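Local coordinates for DUF357 domain-containing protein (Archaeoglobus fulgidus DSM 4304, PDB 2OO2), which is of unknown function but folds as a small three-helix domain of the DUF357 family and pairs with a second copy of itself, at residues L7-R21 and L51-L65. Residues are numbered along the deposited sequence; the frame is centred on the assembly and turned at random.
Sequences LRRETLKWLERIEER and LVRAFECVVWAWAWL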
# COMPACT_ATOMS: atom_id res chain seq x y z
N LEU A 7 13.02 2.27 8.10
CA LEU A 7 11.69 1.57 8.18
C LEU A 7 10.92 1.77 9.49
O LEU A 7 9.72 1.89 9.49
CB LEU A 7 11.81 0.05 7.94
CG LEU A 7 11.93 -0.57 6.57
CD1 LEU A 7 12.18 -2.03 6.74
CD2 LEU A 7 10.63 -0.35 5.78
N ARG A 8 11.61 1.73 10.62
CA ARG A 8 11.02 2.05 11.90
C ARG A 8 10.48 3.45 11.95
O ARG A 8 9.33 3.62 12.39
CB ARG A 8 12.06 1.95 13.04
CG ARG A 8 12.18 0.61 13.60
CD ARG A 8 12.88 0.68 14.96
NE ARG A 8 13.80 -0.45 15.06
CZ ARG A 8 15.13 -0.35 14.97
NH1 ARG A 8 15.72 0.84 14.77
NH2 ARG A 8 15.88 -1.46 15.07
N ARG A 9 11.26 4.45 11.52
CA ARG A 9 10.84 5.85 11.60
C ARG A 9 9.55 6.04 10.75
O ARG A 9 8.64 6.69 11.20
CB ARG A 9 11.86 6.86 11.10
CG ARG A 9 13.11 6.91 11.99
CD ARG A 9 13.69 8.31 12.17
NE ARG A 9 14.94 8.18 12.92
CZ ARG A 9 16.16 8.34 12.40
NH1 ARG A 9 16.31 8.68 11.11
NH2 ARG A 9 17.23 8.17 13.17
N GLU A 10 9.56 5.52 9.52
CA GLU A 10 8.42 5.73 8.55
C GLU A 10 7.17 4.99 9.00
O GLU A 10 6.02 5.44 8.75
CB GLU A 10 8.81 5.24 7.15
CG GLU A 10 9.72 6.16 6.32
CD GLU A 10 9.04 7.48 5.96
OE1 GLU A 10 8.04 7.50 5.14
OE2 GLU A 10 9.49 8.49 6.53
N THR A 11 7.36 3.77 9.50
CA THR A 11 6.22 2.96 9.99
C THR A 11 5.54 3.63 11.17
O THR A 11 4.27 3.81 11.20
CB THR A 11 6.64 1.47 10.34
OG1 THR A 11 7.25 0.90 9.18
CG2 THR A 11 5.37 0.66 10.76
N LEU A 12 6.34 4.00 12.16
CA LEU A 12 5.78 4.73 13.32
C LEU A 12 5.07 6.03 12.94
O LEU A 12 4.04 6.36 13.55
CB LEU A 12 6.91 5.08 14.30
CG LEU A 12 7.23 3.94 15.23
CD1 LEU A 12 8.70 4.21 15.90
CD2 LEU A 12 6.19 3.82 16.29
N LYS A 13 5.61 6.76 11.97
CA LYS A 13 5.20 8.10 11.62
C LYS A 13 3.78 7.91 11.03
O LYS A 13 2.81 8.52 11.46
CB LYS A 13 6.08 8.61 10.49
CG LYS A 13 5.69 9.98 9.91
CD LYS A 13 6.25 10.25 8.54
CE LYS A 13 7.77 10.44 8.61
NZ LYS A 13 8.48 10.74 7.28
N TRP A 14 3.70 6.96 10.13
CA TRP A 14 2.44 6.77 9.34
C TRP A 14 1.39 6.05 10.17
O TRP A 14 0.11 6.16 9.94
CB TRP A 14 2.85 6.03 8.11
CG TRP A 14 3.44 6.95 7.10
CD1 TRP A 14 4.69 6.89 6.57
CD2 TRP A 14 2.79 8.06 6.49
NE1 TRP A 14 4.88 7.91 5.68
CE2 TRP A 14 3.70 8.62 5.58
CE3 TRP A 14 1.49 8.64 6.61
CZ2 TRP A 14 3.39 9.76 4.83
CZ3 TRP A 14 1.18 9.75 5.86
CH2 TRP A 14 2.11 10.30 4.98
N LEU A 15 1.86 5.25 11.10
CA LEU A 15 1.00 4.58 12.03
C LEU A 15 0.44 5.53 13.06
O LEU A 15 -0.74 5.51 13.32
CB LEU A 15 1.69 3.39 12.66
CG LEU A 15 1.02 2.36 13.51
CD1 LEU A 15 -0.10 1.59 12.83
CD2 LEU A 15 2.12 1.35 13.86
N GLU A 16 1.26 6.41 13.64
CA GLU A 16 0.70 7.39 14.56
C GLU A 16 -0.31 8.34 13.82
O GLU A 16 -1.30 8.72 14.40
CB GLU A 16 1.78 8.18 15.20
CG GLU A 16 2.74 7.30 15.96
CD GLU A 16 4.00 8.08 16.42
OE1 GLU A 16 4.25 9.24 15.97
OE2 GLU A 16 4.74 7.50 17.26
N ARG A 17 -0.06 8.64 12.56
CA ARG A 17 -0.93 9.54 11.81
C ARG A 17 -2.27 8.82 11.58
O ARG A 17 -3.32 9.44 11.80
CB ARG A 17 -0.28 9.97 10.48
CG ARG A 17 0.84 11.07 10.66
CD ARG A 17 1.64 11.19 9.41
NE ARG A 17 2.72 12.18 9.57
CZ ARG A 17 3.54 12.52 8.57
NH1 ARG A 17 3.41 11.94 7.38
NH2 ARG A 17 4.50 13.39 8.77
N ILE A 18 -2.25 7.54 11.20
CA ILE A 18 -3.52 6.87 10.79
C ILE A 18 -4.41 6.53 11.99
O ILE A 18 -5.67 6.53 11.92
CB ILE A 18 -3.22 5.64 9.88
CG1 ILE A 18 -4.46 5.30 9.06
CG2 ILE A 18 -2.64 4.40 10.66
CD1 ILE A 18 -4.20 4.18 7.98
N GLU A 19 -3.77 6.24 13.12
CA GLU A 19 -4.48 5.97 14.39
C GLU A 19 -5.32 7.19 14.76
O GLU A 19 -6.42 7.05 15.27
CB GLU A 19 -3.45 5.56 15.50
CG GLU A 19 -3.04 4.12 15.34
CD GLU A 19 -1.87 3.68 16.26
OE1 GLU A 19 -1.18 4.57 16.80
OE2 GLU A 19 -1.69 2.46 16.46
N GLU A 20 -4.85 8.37 14.44
CA GLU A 20 -5.68 9.59 14.56
C GLU A 20 -6.66 9.74 13.39
O GLU A 20 -7.80 10.10 13.59
CB GLU A 20 -4.84 10.86 14.66
CG GLU A 20 -4.07 10.93 15.94
CD GLU A 20 -4.96 10.80 17.18
OE1 GLU A 20 -6.09 11.40 17.24
OE2 GLU A 20 -4.52 10.07 18.10
N ARG A 21 -6.19 9.47 12.19
CA ARG A 21 -6.93 9.77 10.99
C ARG A 21 -8.21 8.94 10.93
O ARG A 21 -9.28 9.44 10.47
CB ARG A 21 -6.07 9.48 9.76
CG ARG A 21 -6.60 10.02 8.43
CD ARG A 21 -6.53 11.55 8.38
NE ARG A 21 -6.77 12.01 7.05
CZ ARG A 21 -7.94 12.55 6.68
NH1 ARG A 21 -8.09 12.95 5.42
NH2 ARG A 21 -8.89 12.75 7.57
N LEU A 51 9.74 -5.61 10.51
CA LEU A 51 9.63 -4.24 9.92
C LEU A 51 9.04 -4.18 8.52
O LEU A 51 8.14 -3.29 8.26
CB LEU A 51 10.98 -3.50 9.97
CG LEU A 51 11.45 -3.28 11.39
CD1 LEU A 51 12.84 -2.60 11.31
CD2 LEU A 51 10.52 -2.42 12.20
N VAL A 52 9.42 -5.14 7.67
CA VAL A 52 8.91 -5.12 6.28
C VAL A 52 7.39 -5.34 6.35
O VAL A 52 6.60 -4.59 5.68
CB VAL A 52 9.48 -6.24 5.42
CG1 VAL A 52 9.04 -6.13 4.04
CG2 VAL A 52 11.04 -6.11 5.36
N ARG A 53 6.96 -6.35 7.12
CA ARG A 53 5.45 -6.61 7.17
C ARG A 53 4.82 -5.47 7.93
O ARG A 53 3.68 -5.01 7.58
CB ARG A 53 5.08 -7.95 7.81
CG ARG A 53 5.62 -9.21 7.14
CD ARG A 53 4.98 -9.57 5.81
NE ARG A 53 5.76 -9.03 4.68
CZ ARG A 53 5.68 -9.45 3.42
NH1 ARG A 53 6.43 -8.87 2.50
NH2 ARG A 53 4.87 -10.45 3.08
N ALA A 54 5.49 -4.92 8.93
CA ALA A 54 4.90 -3.79 9.63
C ALA A 54 4.65 -2.62 8.68
O ALA A 54 3.59 -2.03 8.73
CB ALA A 54 5.67 -3.30 10.80
N PHE A 55 5.66 -2.25 7.89
CA PHE A 55 5.50 -1.17 6.94
C PHE A 55 4.47 -1.51 5.86
O PHE A 55 3.55 -0.67 5.51
CB PHE A 55 6.80 -0.82 6.29
CG PHE A 55 6.77 0.35 5.35
CD1 PHE A 55 6.52 1.65 5.78
CD2 PHE A 55 7.07 0.10 3.98
CE1 PHE A 55 6.58 2.71 4.87
CE2 PHE A 55 7.21 1.22 3.06
CZ PHE A 55 6.92 2.50 3.55
N GLU A 56 4.54 -2.74 5.34
CA GLU A 56 3.64 -3.21 4.31
C GLU A 56 2.20 -3.01 4.81
O GLU A 56 1.29 -2.50 4.03
CB GLU A 56 3.90 -4.68 4.09
CG GLU A 56 3.18 -5.26 2.86
CD GLU A 56 3.32 -6.77 2.70
OE1 GLU A 56 3.42 -7.53 3.66
OE2 GLU A 56 3.32 -7.21 1.57
N CYS A 57 1.92 -3.38 6.06
CA CYS A 57 0.45 -3.24 6.57
C CYS A 57 0.04 -1.78 6.73
O CYS A 57 -1.21 -1.42 6.35
CB CYS A 57 0.19 -4.10 7.85
SG CYS A 57 0.35 -5.82 7.63
N VAL A 58 0.91 -0.85 7.17
CA VAL A 58 0.59 0.58 7.31
C VAL A 58 0.21 1.23 5.93
O VAL A 58 -0.85 1.97 5.81
CB VAL A 58 1.59 1.42 8.17
CG1 VAL A 58 2.74 1.93 7.34
CG2 VAL A 58 0.80 2.63 8.80
N VAL A 59 0.91 0.79 4.86
CA VAL A 59 0.70 1.33 3.51
C VAL A 59 -0.66 0.77 3.10
O VAL A 59 -1.47 1.59 2.58
CB VAL A 59 1.68 0.84 2.55
CG1 VAL A 59 1.46 1.40 1.22
CG2 VAL A 59 3.11 1.44 2.99
N TRP A 60 -0.88 -0.54 3.25
CA TRP A 60 -2.28 -1.07 2.89
C TRP A 60 -3.32 -0.32 3.68
O TRP A 60 -4.44 -0.01 3.08
CB TRP A 60 -2.41 -2.59 3.15
CG TRP A 60 -1.92 -3.41 1.97
CD1 TRP A 60 -0.66 -3.99 1.82
CD2 TRP A 60 -2.61 -3.67 0.75
NE1 TRP A 60 -0.56 -4.68 0.67
CE2 TRP A 60 -1.75 -4.47 -0.05
CE3 TRP A 60 -3.88 -3.29 0.25
CZ2 TRP A 60 -2.07 -4.87 -1.32
CZ3 TRP A 60 -4.23 -3.75 -1.00
CH2 TRP A 60 -3.35 -4.53 -1.79
N ALA A 61 -3.11 -0.13 4.99
CA ALA A 61 -4.15 0.64 5.78
C ALA A 61 -4.44 2.04 5.16
O ALA A 61 -5.66 2.40 4.89
CB ALA A 61 -3.79 0.75 7.28
N TRP A 62 -3.37 2.77 4.84
CA TRP A 62 -3.53 4.06 4.17
C TRP A 62 -4.19 4.01 2.78
O TRP A 62 -5.00 4.93 2.45
CB TRP A 62 -2.17 4.76 4.12
CG TRP A 62 -1.92 5.54 5.35
CD1 TRP A 62 -0.98 5.26 6.37
CD2 TRP A 62 -2.56 6.77 5.75
NE1 TRP A 62 -1.05 6.21 7.32
CE2 TRP A 62 -1.97 7.17 6.97
CE3 TRP A 62 -3.58 7.58 5.18
CZ2 TRP A 62 -2.38 8.33 7.66
CZ3 TRP A 62 -3.95 8.72 5.85
CH2 TRP A 62 -3.38 9.08 7.08
N ALA A 63 -3.92 2.96 1.99
CA ALA A 63 -4.47 2.87 0.65
C ALA A 63 -5.99 2.65 0.76
O ALA A 63 -6.72 3.24 -0.02
CB ALA A 63 -3.87 1.75 -0.18
N TRP A 64 -6.45 1.78 1.66
CA TRP A 64 -7.92 1.51 1.82
C TRP A 64 -8.60 2.81 2.24
O TRP A 64 -9.75 3.11 1.77
CB TRP A 64 -8.23 0.42 2.86
CG TRP A 64 -8.08 -0.97 2.28
CD1 TRP A 64 -6.97 -1.77 2.35
CD2 TRP A 64 -9.03 -1.67 1.48
NE1 TRP A 64 -7.19 -2.95 1.64
CE2 TRP A 64 -8.46 -2.90 1.10
CE3 TRP A 64 -10.35 -1.36 1.05
CZ2 TRP A 64 -9.14 -3.83 0.30
CZ3 TRP A 64 -11.03 -2.31 0.28
CH2 TRP A 64 -10.43 -3.51 -0.10
N LEU A 65 -7.93 3.53 3.14
CA LEU A 65 -8.38 4.85 3.62
C LEU A 65 -8.40 5.90 2.51
O LEU A 65 -9.52 6.45 2.19
CB LEU A 65 -7.58 5.31 4.86
CG LEU A 65 -8.17 6.49 5.63
CD1 LEU A 65 -7.48 6.56 6.99
CD2 LEU A 65 -8.03 7.80 4.89
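A hydrogen bond joins Trp62 to Trp14 between segments 7-21 and 51-65 of helices 3-21 and 51-70: the indole NE1 of Trp62 donates to Trp14 O over 2.9 Å, nearly straight at 166°. Ile18 N reaches the same oxygen from the opposite face of the carbonyl plane, so the oxygen keeps its helical bond while taking a second donor. The Trp62 ring is sandwiched. Trp14 turns its edge onto one face in a T-shaped pair, planes 79° apart, while Ile18 CD1 makes a CH-pi contact with the other, 3.6 Å from the centroid of the five-membered ring. Replacing Trp62 with alanine would remove the indole, and Trp14 O would probably lose its second donor while a gap opened between Trp14 and Ile18.

Val58, Ile18 and Trp62 interlock as knobs in holes. Branched Val58 fits among Thr11, Trp14, Leu15 and Ile18, its CG2, anti to the backbone N, lying 3.6 Å from Leu15 N. Small Ala61 lets Ile18 CD1 come within 3.5 Å of its CB. At the other end, Leu7 CD1 packs on Leu51 CB in a plain apolar contact. Thr11 is small enough for the close approach to Phe55, and its hydroxyl is satisfied by Leu7 O, 2.7 Å from OG1.

The segments run in the same direction, inclined at 32°, with helix 29-47 packing against both through Ile39 on Ile18 and Ser42 on Val58; Arg21, its CG against Leu65 CD1, forms salt bridges with Glu24 and with Glu76 of strand 74-76.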